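Local structure of mevalonate kinase, putative (Leishmania major, 2HFS) at residues L242-H253 and R274-L283; A199-D207 and L283-I291. The protein probably catalyses the ATP-dependent phosphorylation of (R)-mevalonate to (R)-5-phosphomevalonate, an early step in isoprenoid biosynthesis. All blocks are in the same frame, centred on the assembly; numbering follows the deposited sequence.

Overall arrangement
Contact 1 lies along strand 280-284, an outermost strand of the four-stranded antiparallel sheet in the C-terminal half of this GHMP kinase, and contact 2 is made by the turn after it. Their centres are about 20 Å apart, and their segments overlap at Leu283, which touches only in contact 1. In contact 1, helix 242-258 packs along the strand's outer edge; in contact 2, the glycine-rich turn that leads towards strand 291-296 meets the start of helix 201-214. Along the chain the order is 199-207, 242-253, 274-283, 283-291, so both segments of contact 1 fall between those of contact 2. One helix thus packs on the strand and another meets the turn that follows it.

Contact 1. Residues L242-H253 and R274-L283; sequences LQRLGQLMNANH and RTYGALGAKL
Gly246 and Gly280 bring helix 242-258 and edge strand 280-284 together, with their CA atoms 3.7 Å apart. The helix runs beside the outermost strand of the antiparallel sheet in the C-terminal GHMP kinase region, its segment at 30° to that of the strand. Strand 291-296 bonds the other edge, while helix side chains reach the near one.

Followed outward, Lys282 CB packs on His253 CB at 3.4 Å, and CG lies near Met249 O and the CE methyl of Met249, a selenomethionine. Lys282 CD passes the backbone of Met249, 3.5 Å from Met249 O and close to Met249 CB. Lys282 CE lies 3.6 Å from Asn252 OD1. The chain bends at both of its last torsions (-74° and -73°), which curls Lys282 NZ back to bond Leu283 O at 3.0 Å; Glu27 supplies a salt bridge to the same nitrogen.

The His253 ring offers its ND1 to Leu283 N, while Glu267 bonds NE2 and so helps fix the ring's rotation. Nearer the helix start, Asn250 OD1 accepts a hydrogen bond from Ala281 N at 2.9 Å and a weak one from Arg274 NE at 2.8 Å; within its own segment Arg274 NH2 donates to Ala281 O.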
loop_
_atom_site.group_PDB
_atom_site.type_symbol
_atom_site.label_atom_id
_atom_site.label_comp_id
_atom_site.label_asym_id
_atom_site.label_seq_id
_atom_site.Cartn_x
_atom_site.Cartn_y
_atom_site.Cartn_z
ATOM N N LEU A 242 -13.668 11.514 13.025
ATOM C CA LEU A 242 -12.409 10.779 13.175
ATOM C C LEU A 242 -12.280 9.982 14.475
ATOM O O LEU A 242 -11.660 8.916 14.488
ATOM C CB LEU A 242 -11.203 11.697 12.966
ATOM C CG LEU A 242 -11.038 12.291 11.556
ATOM C CD1 LEU A 242 -9.682 12.978 11.403
ATOM C CD2 LEU A 242 -11.244 11.262 10.442
ATOM N N GLN A 243 -12.855 10.484 15.565
ATOM C CA GLN A 243 -12.838 9.727 16.817
ATOM C C GLN A 243 -13.540 8.375 16.645
ATOM O O GLN A 243 -13.053 7.344 17.102
ATOM C CB GLN A 243 -13.469 10.541 17.943
ATOM C CG GLN A 243 -13.313 9.932 19.314
ATOM C CD GLN A 243 -14.033 10.741 20.370
ATOM O OE1 GLN A 243 -13.736 11.931 20.554
ATOM N NE2 GLN A 243 -14.993 10.116 21.052
ATOM N N ARG A 244 -14.688 8.393 15.979
ATOM C CA ARG A 244 -15.442 7.179 15.749
ATOM C C ARG A 244 -14.715 6.283 14.760
ATOM O O ARG A 244 -14.700 5.053 14.911
ATOM C CB ARG A 244 -16.824 7.505 15.207
ATOM C CG ARG A 244 -17.598 6.267 14.816
ATOM C CD ARG A 244 -19.090 6.432 14.819
ATOM N NE ARG A 244 -19.714 5.571 13.813
ATOM C CZ ARG A 244 -20.234 6.011 12.671
ATOM N NH1 ARG A 244 -20.237 7.316 12.370
ATOM N NH2 ARG A 244 -20.778 5.150 11.830
ATOM N N LEU A 245 -14.135 6.898 13.733
ATOM C CA LEU A 245 -13.349 6.147 12.778
ATOM C C LEU A 245 -12.264 5.364 13.514
ATOM O O LEU A 245 -12.042 4.189 13.224
ATOM C CB LEU A 245 -12.741 7.064 11.713
ATOM C CG LEU A 245 -12.032 6.296 10.584
ATOM C CD1 LEU A 245 -13.028 5.620 9.655
ATOM C CD2 LEU A 245 -11.076 7.195 9.797
ATOM N N GLY A 246 -11.621 6.011 14.479
ATOM C CA GLY A 246 -10.557 5.388 15.268
ATOM C C GLY A 246 -11.027 4.212 16.109
ATOM O O GLY A 246 -10.419 3.139 16.114
ATOM N N GLN A 247 -12.123 4.420 16.835
ATOM C CA GLN A 247 -12.753 3.345 17.586
ATOM C C GLN A 247 -13.064 2.103 16.720
ATOM O O GLN A 247 -12.881 0.968 17.174
ATOM C CB GLN A 247 -14.001 3.858 18.314
ATOM C CG GLN A 247 -14.594 2.850 19.326
ATOM C CD GLN A 247 -13.540 2.020 20.068
ATOM O OE1 GLN A 247 -12.587 2.563 20.673
ATOM N NE2 GLN A 247 -13.705 0.692 20.018
ATOM N N LEU A 248 -13.514 2.327 15.490
ATOM C CA LEU A 248 -13.840 1.262 14.537
ATOM C C LEU A 248 -12.592 0.509 14.074
ATOM O O LEU A 248 -12.611 -0.715 13.951
ATOM C CB LEU A 248 -14.615 1.826 13.333
ATOM C CG LEU A 248 -16.059 2.288 13.624
ATOM C CD1 LEU A 248 -16.489 3.364 12.667
ATOM C CD2 LEU A 248 -17.046 1.114 13.606
HETATM N N MSE A 249 -11.512 1.250 13.829
HETATM C CA MSE A 249 -10.215 0.638 13.560
HETATM C C MSE A 249 -9.809 -0.300 14.703
HETATM O O MSE A 249 -9.341 -1.403 14.467
HETATM C CB MSE A 249 -9.134 1.711 13.328
HETATM C CG MSE A 249 -9.200 2.375 11.953
HETATM SE SE MSE A 249 -8.098 3.946 11.972
HETATM C CE MSE A 249 -6.340 3.089 11.893
ATOM N N ASN A 250 -9.997 0.134 15.942
ATOM C CA ASN A 250 -9.713 -0.725 17.105
ATOM C C ASN A 250 -10.552 -1.996 17.077
ATOM O O ASN A 250 -10.070 -3.104 17.358
ATOM C CB ASN A 250 -9.960 0.048 18.409
ATOM C CG ASN A 250 -8.903 1.084 18.673
ATOM O OD1 ASN A 250 -7.825 1.027 18.094
ATOM N ND2 ASN A 250 -9.198 2.036 19.567
ATOM N N ALA A 251 -11.822 -1.822 16.718
ATOM C CA ALA A 251 -12.751 -2.939 16.647
ATOM C C ALA A 251 -12.306 -3.897 15.561
ATOM O O ALA A 251 -12.378 -5.113 15.736
ATOM C CB ALA A 251 -14.163 -2.439 16.370
ATOM N N ASN A 252 -11.858 -3.336 14.441
ATOM C CA ASN A 252 -11.347 -4.137 13.338
ATOM C C ASN A 252 -10.116 -4.923 13.739
ATOM O O ASN A 252 -10.028 -6.111 13.440
ATOM C CB ASN A 252 -11.026 -3.262 12.099
ATOM C CG ASN A 252 -10.957 -4.073 10.776
ATOM O OD1 ASN A 252 -10.850 -3.476 9.702
ATOM N ND2 ASN A 252 -11.015 -5.410 10.847
ATOM N N HIS A 253 -9.162 -4.279 14.406
ATOM C CA HIS A 253 -7.992 -5.002 14.914
ATOM C C HIS A 253 -8.429 -6.175 15.785
ATOM O O HIS A 253 -7.934 -7.291 15.657
ATOM C CB HIS A 253 -7.090 -4.089 15.745
ATOM C CG HIS A 253 -5.857 -4.770 16.238
ATOM N ND1 HIS A 253 -4.762 -5.002 15.429
ATOM C CD2 HIS A 253 -5.555 -5.309 17.444
ATOM C CE1 HIS A 253 -3.833 -5.634 16.118
ATOM N NE2 HIS A 253 -4.282 -5.820 17.348
ATOM N N ARG A 274 -2.270 3.385 21.259
ATOM C CA ARG A 274 -3.477 3.769 22.009
ATOM C C ARG A 274 -3.150 4.533 23.296
ATOM O O ARG A 274 -3.779 5.542 23.590
ATOM C CB ARG A 274 -4.343 2.555 22.327
ATOM C CG ARG A 274 -4.779 1.832 21.060
ATOM C CD ARG A 274 -5.825 0.777 21.261
ATOM N NE ARG A 274 -6.022 0.044 20.024
ATOM C CZ ARG A 274 -5.941 -1.282 19.897
ATOM N NH1 ARG A 274 -5.673 -2.070 20.944
ATOM N NH2 ARG A 274 -6.144 -1.817 18.715
ATOM N N THR A 275 -2.161 4.033 24.032
ATOM C CA THR A 275 -1.634 4.654 25.242
ATOM C C THR A 275 -1.255 6.116 25.040
ATOM O O THR A 275 -1.561 6.965 25.894
ATOM C CB THR A 275 -0.411 3.848 25.751
ATOM O OG1 THR A 275 -0.851 2.566 26.228
ATOM C CG2 THR A 275 0.207 4.523 26.997
ATOM N N TYR A 276 -0.630 6.418 23.900
ATOM C CA TYR A 276 -0.198 7.770 23.601
ATOM C C TYR A 276 -1.219 8.603 22.835
ATOM O O TYR A 276 -0.905 9.670 22.289
ATOM C CB TYR A 276 1.199 7.770 22.962
ATOM C CG TYR A 276 2.256 7.530 24.006
ATOM C CD1 TYR A 276 2.857 8.601 24.674
ATOM C CD2 TYR A 276 2.607 6.228 24.385
ATOM C CE1 TYR A 276 3.821 8.385 25.677
ATOM C CE2 TYR A 276 3.565 5.997 25.384
ATOM C CZ TYR A 276 4.169 7.085 26.026
ATOM O OH TYR A 276 5.117 6.860 27.016
ATOM N N GLY A 277 -2.455 8.115 22.835
ATOM C CA GLY A 277 -3.600 8.899 22.399
ATOM C C GLY A 277 -4.025 8.713 20.957
ATOM O O GLY A 277 -4.777 9.533 20.430
ATOM N N ALA A 278 -3.570 7.643 20.307
ATOM C CA ALA A 278 -4.097 7.314 18.981
ATOM C C ALA A 278 -5.612 7.215 19.055
ATOM O O ALA A 278 -6.146 6.665 20.005
ATOM C CB ALA A 278 -3.522 6.006 18.460
ATOM N N LEU A 279 -6.295 7.746 18.046
ATOM C CA LEU A 279 -7.741 7.618 17.946
ATOM C C LEU A 279 -8.110 6.171 17.662
ATOM O O LEU A 279 -9.148 5.692 18.110
ATOM C CB LEU A 279 -8.315 8.528 16.854
ATOM C CG LEU A 279 -8.082 10.035 16.929
ATOM C CD1 LEU A 279 -8.831 10.722 15.800
ATOM C CD2 LEU A 279 -8.517 10.551 18.300
ATOM N N GLY A 280 -7.250 5.482 16.911
ATOM C CA GLY A 280 -7.378 4.042 16.674
ATOM C C GLY A 280 -6.049 3.505 16.187
ATOM O O GLY A 280 -5.228 4.267 15.694
ATOM N N ALA A 281 -5.851 2.189 16.288
ATOM C CA ALA A 281 -4.608 1.581 15.828
ATOM C C ALA A 281 -4.845 0.101 15.586
ATOM O O ALA A 281 -5.575 -0.555 16.335
ATOM C CB ALA A 281 -3.513 1.770 16.856
ATOM N N LYS A 282 -4.218 -0.430 14.545
ATOM C CA LYS A 282 -4.485 -1.811 14.168
ATOM C C LYS A 282 -3.401 -2.276 13.231
ATOM O O LYS A 282 -2.730 -1.463 12.589
ATOM C CB LYS A 282 -5.854 -1.934 13.473
ATOM C CG LYS A 282 -6.005 -1.041 12.214
ATOM C CD LYS A 282 -7.382 -1.201 11.557
ATOM C CE LYS A 282 -7.545 -2.529 10.785
ATOM N NZ LYS A 282 -6.761 -2.527 9.512
ATOM N N LEU A 283 -3.272 -3.582 13.107
ATOM C CA LEU A 283 -2.421 -4.143 12.068
ATOM C C LEU A 283 -2.972 -3.715 10.713
ATOM O O LEU A 283 -4.163 -3.462 10.580
ATOM C CB LEU A 283 -2.363 -5.663 12.141
ATOM C CG LEU A 283 -3.574 -6.554 11.882
ATOM C CD1 LEU A 283 -3.894 -6.861 10.381
ATOM C CD2 LEU A 283 -3.264 -7.873 12.630
HETATM O O HOH W 1 -11.267 7.178 19.104
HETATM O O HOH W 2 -7.391 4.279 20.445
#

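Contact 2. Residues A199-D207 and L283-I291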
loop_
_atom_site.group_PDB
_atom_site.type_symbol
_atom_site.label_atom_id
_atom_site.label_comp_id
_atom_site.label_asym_id
_atom_site.label_seq_id
_atom_site.Cartn_x
_atom_site.Cartn_y
_atom_site.Cartn_z
ATOM N N ALA A 199 5.906 -11.421 6.235
ATOM C CA ALA A 199 4.822 -12.392 6.236
ATOM C C ALA A 199 4.454 -12.765 4.803
ATOM O O ALA A 199 4.571 -11.931 3.908
ATOM C CB ALA A 199 3.623 -11.821 6.970
ATOM N N SER A 200 4.018 -14.013 4.604
ATOM C CA SER A 200 3.552 -14.498 3.304
ATOM C C SER A 200 2.038 -14.389 3.181
ATOM O O SER A 200 1.295 -15.197 3.755
ATOM C CB SER A 200 3.983 -15.948 3.068
ATOM O OG SER A 200 3.375 -16.471 1.892
ATOM N N THR A 201 1.592 -13.393 2.425
ATOM C CA THR A 201 0.162 -13.181 2.170
ATOM C C THR A 201 -0.567 -14.485 1.849
ATOM O O THR A 201 -1.520 -14.859 2.541
ATOM C CB THR A 201 -0.025 -12.159 1.034
ATOM O OG1 THR A 201 0.597 -10.927 1.412
ATOM C CG2 THR A 201 -1.492 -11.769 0.875
ATOM N N ALA A 202 -0.099 -15.176 0.807
ATOM C CA ALA A 202 -0.683 -16.452 0.384
ATOM C C ALA A 202 -0.829 -17.457 1.537
ATOM O O ALA A 202 -1.890 -18.063 1.691
ATOM C CB ALA A 202 0.121 -17.055 -0.770
ATOM N N LYS A 203 0.222 -17.611 2.342
ATOM C CA LYS A 203 0.222 -18.532 3.490
ATOM C C LYS A 203 -0.768 -18.162 4.608
ATOM O O LYS A 203 -1.434 -19.030 5.176
ATOM C CB LYS A 203 1.630 -18.667 4.063
ATOM C CG LYS A 203 1.675 -19.270 5.448
ATOM C CD LYS A 203 3.065 -19.765 5.817
ATOM C CE LYS A 203 3.003 -20.697 7.025
ATOM N NZ LYS A 203 2.097 -20.178 8.093
ATOM N N VAL A 204 -0.845 -16.874 4.933
ATOM C CA VAL A 204 -1.746 -16.402 5.985
ATOM C C VAL A 204 -3.197 -16.491 5.500
ATOM O O VAL A 204 -4.089 -16.959 6.226
ATOM C CB VAL A 204 -1.372 -14.949 6.421
ATOM C CG1 VAL A 204 -2.344 -14.438 7.454
ATOM C CG2 VAL A 204 0.071 -14.896 6.963
ATOM N N VAL A 205 -3.431 -16.037 4.267
ATOM C CA VAL A 205 -4.768 -16.077 3.663
ATOM C C VAL A 205 -5.291 -17.507 3.619
ATOM O O VAL A 205 -6.463 -17.744 3.855
ATOM C CB VAL A 205 -4.813 -15.417 2.244
ATOM C CG1 VAL A 205 -6.074 -15.805 1.483
ATOM C CG2 VAL A 205 -4.729 -13.881 2.339
ATOM N N ASN A 206 -4.413 -18.462 3.332
ATOM C CA ASN A 206 -4.821 -19.872 3.321
ATOM C C ASN A 206 -5.080 -20.455 4.712
ATOM O O ASN A 206 -6.015 -21.254 4.895
ATOM C CB ASN A 206 -3.840 -20.696 2.502
ATOM C CG ASN A 206 -3.821 -20.266 1.054
ATOM O OD1 ASN A 206 -4.873 -19.969 0.471
ATOM N ND2 ASN A 206 -2.633 -20.228 0.459
ATOM N N ASP A 207 -4.294 -20.028 5.696
ATOM C CA ASP A 207 -4.612 -20.311 7.104
ATOM C C ASP A 207 -6.018 -19.819 7.471
ATOM O O ASP A 207 -6.745 -20.506 8.181
ATOM C CB ASP A 207 -3.586 -19.687 8.056
ATOM C CG ASP A 207 -2.307 -20.496 8.159
ATOM O OD1 ASP A 207 -2.192 -21.544 7.495
ATOM O OD2 ASP A 207 -1.350 -20.143 8.868
ATOM N N LEU A 283 -3.272 -3.582 13.107
ATOM C CA LEU A 283 -2.421 -4.143 12.068
ATOM C C LEU A 283 -2.972 -3.715 10.713
ATOM O O LEU A 283 -4.163 -3.462 10.580
ATOM C CB LEU A 283 -2.363 -5.663 12.141
ATOM C CG LEU A 283 -3.574 -6.554 11.882
ATOM C CD1 LEU A 283 -3.894 -6.861 10.381
ATOM C CD2 LEU A 283 -3.264 -7.873 12.630
ATOM N N SER A 284 -2.104 -3.643 9.714
ATOM C CA SER A 284 -2.530 -3.236 8.372
ATOM C C SER A 284 -1.992 -4.228 7.362
ATOM O O SER A 284 -0.781 -4.342 7.202
ATOM C CB SER A 284 -2.010 -1.836 8.039
ATOM O OG SER A 284 -2.369 -1.481 6.712
ATOM N N GLY A 285 -2.889 -4.938 6.685
ATOM C CA GLY A 285 -2.475 -5.836 5.615
ATOM C C GLY A 285 -2.436 -7.273 6.078
ATOM O O GLY A 285 -3.335 -7.728 6.777
ATOM N N THR A 286 -1.372 -7.976 5.697
ATOM C CA THR A 286 -1.277 -9.429 5.900
ATOM C C THR A 286 -1.304 -9.816 7.374
ATOM O O THR A 286 -1.893 -10.824 7.736
ATOM C CB THR A 286 -0.006 -9.978 5.216
ATOM O OG1 THR A 286 -0.133 -9.812 3.806
ATOM C CG2 THR A 286 0.150 -11.502 5.409
ATOM N N GLY A 287 -0.670 -9.004 8.209
ATOM C CA GLY A 287 -0.522 -9.302 9.628
ATOM C C GLY A 287 0.596 -10.293 9.868
ATOM O O GLY A 287 1.338 -10.653 8.936
ATOM N N ARG A 288 0.704 -10.752 11.120
ATOM C CA ARG A 288 1.749 -11.697 11.566
ATOM C C ARG A 288 3.140 -11.141 11.250
ATOM O O ARG A 288 4.051 -11.874 10.850
ATOM C CB ARG A 288 1.563 -13.093 10.943
ATOM C CG ARG A 288 0.171 -13.714 11.138
ATOM C CD ARG A 288 0.112 -15.175 10.696
ATOM N NE ARG A 288 -1.095 -15.857 11.156
ATOM C CZ ARG A 288 -1.552 -17.000 10.636
ATOM N NH1 ARG A 288 -0.901 -17.586 9.636
ATOM N NH2 ARG A 288 -2.662 -17.558 11.115
ATOM N N GLY A 289 3.280 -9.827 11.397
ATOM C CA GLY A 289 4.465 -9.114 10.936
ATOM C C GLY A 289 4.027 -7.886 10.163
ATOM O O GLY A 289 2.903 -7.402 10.326
ATOM N N GLY A 290 4.890 -7.387 9.294
ATOM C CA GLY A 290 4.506 -6.277 8.430
ATOM C C GLY A 290 4.292 -4.994 9.227
ATOM O O GLY A 290 5.047 -4.711 10.159
ATOM N N ILE A 291 3.234 -4.261 8.885
ATOM C CA ILE A 291 2.984 -2.926 9.425
ATOM C C ILE A 291 1.703 -2.844 10.251
ATOM O O ILE A 291 0.761 -3.659 10.074
ATOM C CB ILE A 291 2.920 -1.821 8.296
ATOM C CG1 ILE A 291 1.879 -2.157 7.203
ATOM C CG2 ILE A 291 4.307 -1.574 7.698
ATOM C CD1 ILE A 291 1.289 -0.899 6.506
#
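Arg288 holds a left-handed backbone conformation (phi 56°, psi 37°), unusual for a residue with a side chain, and from it reaches out to Asp207 and Val204 on helix 201-214. It sits in a turn rich in glycine, with Gly285, Gly287, Gly289 and Gly290 around it, all at positive phi. The sequence and its place between strands 280-284 and 291-296 are consistent with the third conserved motif of GHMP kinases.

The arginine chain runs extended from CG to NE, and this carries its guanidinium to the far end of the helix segment. There Arg288 NH1 donates to Asp207 OD2 at 2.7 Å, a nearly straight bond of 160° lying close to the guanidinium plane. The carboxylate is met on its anti side, with the two flat groups turned well away from coplanar. On the way, Arg288 CD passes 3.7 Å from Val204 CG2, while Val204 CG1 lies over one face of the guanidinium, towards its rim. Asp260 O takes a further bond from NH2.

Thr286 makes the second meeting point, at the start of the helix. Thr286 OG1 and Thr201 OG1 share a hydrogen bond of 2.7 Å. The other branch, Thr286 CG2, packs 3.7 Å from Val204 CG2 and 3.8 Å from Ala199 CB. Beside it, Ala199 CB presses close to Gly287 O, at 3.2 Å. The carbonyl of Thr286 bonds His28.

Lys203 NZ forms a second salt bridge to Asp207 OD2, at 3.5 Å. Lys203 and Arg288 thus share one carboxylate oxygen in a salt-bridge network, which probably favours an ionised Asp207.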